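Local coordinates for transposon Tn7 transposition protein tnsA (Escherichia coli, PDB 1T0F) that forms the Tn7 transposase together with TnsB and, as its restriction enzyme-like endonuclease, cuts the 5' DNA strands at the transposon ends, at residues Q26-D31 with V79-E84. Residues are numbered along the deposited sequence; the frame is centred on the assembly and turned at random.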
loop_
_atom_site.group_PDB
_atom_site.type_symbol
_atom_site.label_atom_id
_atom_site.label_comp_id
_atom_site.label_asym_id
_atom_site.label_seq_id
_atom_site.Cartn_x
_atom_site.Cartn_y
_atom_site.Cartn_z
ATOM N N GLN A 26 5.886 -1.679 15.927
ATOM C CA GLN A 26 6.907 -0.782 16.470
ATOM C C GLN A 26 8.106 -0.635 15.546
ATOM O O GLN A 26 8.312 -1.440 14.639
ATOM C CB GLN A 26 7.402 -1.283 17.829
ATOM C CG GLN A 26 6.342 -1.343 18.907
ATOM C CD GLN A 26 6.881 -1.919 20.202
ATOM O OE1 GLN A 26 7.724 -1.310 20.860
ATOM N NE2 GLN A 26 6.406 -3.106 20.569
ATOM N N GLY A 27 8.896 0.403 15.795
ATOM C CA GLY A 27 10.080 0.639 14.990
ATOM C C GLY A 27 9.838 1.566 13.818
ATOM O O GLY A 27 8.699 1.865 13.468
ATOM N N HIS A 28 10.926 2.022 13.209
ATOM C CA HIS A 28 10.856 2.920 12.066
ATOM C C HIS A 28 11.821 2.412 11.016
ATOM O O HIS A 28 12.776 1.699 11.335
ATOM C CB HIS A 28 11.257 4.334 12.478
ATOM C CG HIS A 28 10.313 4.971 13.447
ATOM N ND1 HIS A 28 9.249 5.749 13.047
ATOM C CD2 HIS A 28 10.264 4.932 14.799
ATOM C CE1 HIS A 28 8.585 6.164 14.110
ATOM N NE2 HIS A 28 9.181 5.682 15.186
ATOM N N GLY A 29 11.568 2.778 9.765
ATOM C CA GLY A 29 12.437 2.355 8.688
ATOM C C GLY A 29 12.712 0.866 8.647
ATOM O O GLY A 29 11.795 0.054 8.665
ATOM N N LYS A 30 13.988 0.502 8.601
ATOM C CA LYS A 30 14.366 -0.897 8.519
ATOM C C LYS A 30 13.987 -1.720 9.750
ATOM O O LYS A 30 13.916 -2.947 9.672
ATOM C CB LYS A 30 15.874 -1.001 8.251
ATOM C CG LYS A 30 16.354 -2.400 7.914
ATOM C CD LYS A 30 17.368 -2.376 6.777
ATOM C CE LYS A 30 17.920 -3.768 6.500
ATOM N NZ LYS A 30 16.847 -4.757 6.180
ATOM N N ASP A 31 13.731 -1.050 10.870
ATOM C CA ASP A 31 13.377 -1.732 12.118
ATOM C C ASP A 31 11.886 -2.010 12.297
ATOM O O ASP A 31 11.490 -2.725 13.219
ATOM C CB ASP A 31 13.856 -0.914 13.320
ATOM C CG ASP A 31 15.338 -0.617 13.266
ATOM O OD1 ASP A 31 16.134 -1.578 13.184
ATOM O OD2 ASP A 31 15.707 0.577 13.308
ATOM N N VAL A 79 8.929 10.846 0.080
ATOM C CA VAL A 79 8.597 9.829 1.078
ATOM C C VAL A 79 9.856 9.312 1.757
ATOM O O VAL A 79 10.821 8.899 1.098
ATOM C CB VAL A 79 7.813 8.657 0.442
ATOM C CG1 VAL A 79 7.675 7.500 1.429
ATOM C CG2 VAL A 79 6.432 9.145 0.027
ATOM N N LEU A 80 9.847 9.349 3.086
ATOM C CA LEU A 80 10.983 8.899 3.883
ATOM C C LEU A 80 10.769 7.492 4.435
ATOM O O LEU A 80 11.686 6.664 4.431
ATOM C CB LEU A 80 11.213 9.865 5.044
ATOM C CG LEU A 80 12.398 9.587 5.967
ATOM C CD1 LEU A 80 13.710 9.683 5.189
ATOM C CD2 LEU A 80 12.383 10.598 7.104
ATOM N N ASP A 81 9.562 7.226 4.923
ATOM C CA ASP A 81 9.253 5.912 5.478
ATOM C C ASP A 81 7.832 5.507 5.107
ATOM O O ASP A 81 6.960 6.355 4.915
ATOM C CB ASP A 81 9.408 5.928 7.005
ATOM C CG ASP A 81 9.453 4.523 7.613
ATOM O OD1 ASP A 81 9.519 3.531 6.850
ATOM O OD2 ASP A 81 9.438 4.410 8.861
ATOM N N ILE A 82 7.625 4.203 4.979
ATOM C CA ILE A 82 6.318 3.643 4.658
ATOM C C ILE A 82 6.123 2.506 5.651
ATOM O O ILE A 82 6.859 1.520 5.617
ATOM C CB ILE A 82 6.274 3.063 3.229
ATOM C CG1 ILE A 82 6.414 4.192 2.198
ATOM C CG2 ILE A 82 4.951 2.311 3.009
ATOM C CD1 ILE A 82 6.614 3.691 0.767
ATOM N N ARG A 83 5.155 2.664 6.547
ATOM C CA ARG A 83 4.864 1.642 7.543
ATOM C C ARG A 83 3.487 1.040 7.262
ATOM O O ARG A 83 2.464 1.614 7.618
ATOM C CB ARG A 83 4.932 2.256 8.946
ATOM C CG ARG A 83 6.385 2.451 9.447
ATOM C CD ARG A 83 6.463 3.146 10.810
ATOM N NE ARG A 83 6.140 4.574 10.746
ATOM C CZ ARG A 83 5.875 5.333 11.808
ATOM N NH1 ARG A 83 5.886 4.806 13.022
ATOM N NH2 ARG A 83 5.621 6.626 11.665
ATOM N N GLU A 84 3.483 -0.120 6.615
ATOM C CA GLU A 84 2.245 -0.804 6.237
ATOM C C GLU A 84 1.636 -1.602 7.383
ATOM O O GLU A 84 2.341 -2.017 8.307
ATOM C CB GLU A 84 2.488 -1.737 5.042
ATOM C CG GLU A 84 3.210 -3.061 5.355
ATOM C CD GLU A 84 4.738 -2.954 5.368
ATOM O OE1 GLU A 84 5.279 -1.833 5.483
ATOM O OE2 GLU A 84 5.400 -4.010 5.278
HETATM O O HOH W 1 6.240 2.245 14.410
HETATM O O HOH W 2 9.111 6.474 10.393
HETATM O O HOH W 3 9.439 0.994 7.659
#
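D81 and G29 make the one direct hydrogen bond between loop 26-31 and strand 79-87, an example of a carboxylate tethering a loop by its main chain. The amide N of G29 reaches OD2 of D81 at 2.8 Å with a nearly straight N-H (169°), arriving from above the carboxylate plane. With CG anti to the backbone N (chi1 -165°), D81 extends its acid to the loop. The same OD2 accepts from a water 2.6 Å away that also bonds ND1 of H28 in the imidazole plane, while OD1 takes a weak bond from the amide of I82.

Beside this tether, the H28 ring leans over one face of the R83 guanidinium, CE1 of H28 standing 3.2 Å from NH1 of R83 and the two planes 43° apart. A water in the guanidinium plane accepts from NH1 of R83 and donates to the carbonyl O of G27 at 2.7 Å. OD2 of D81 sits off the guanidinium plane, 3.8 Å from NE of R83, a long salt bridge in which charge acts but no N-H is aimed at the oxygen; R83 NH2 instead forms a salt bridge with D121.

Next to D121 on strand 115-122, L80 and D81 together form a classic beta bulge. The loop thus docks on the outermost strand, within this chain, of the mixed four-stranded sheet of a PDDEXK-type nuclease domain, R83 being about 10 Å from metal-binding D117, side chain to side chain.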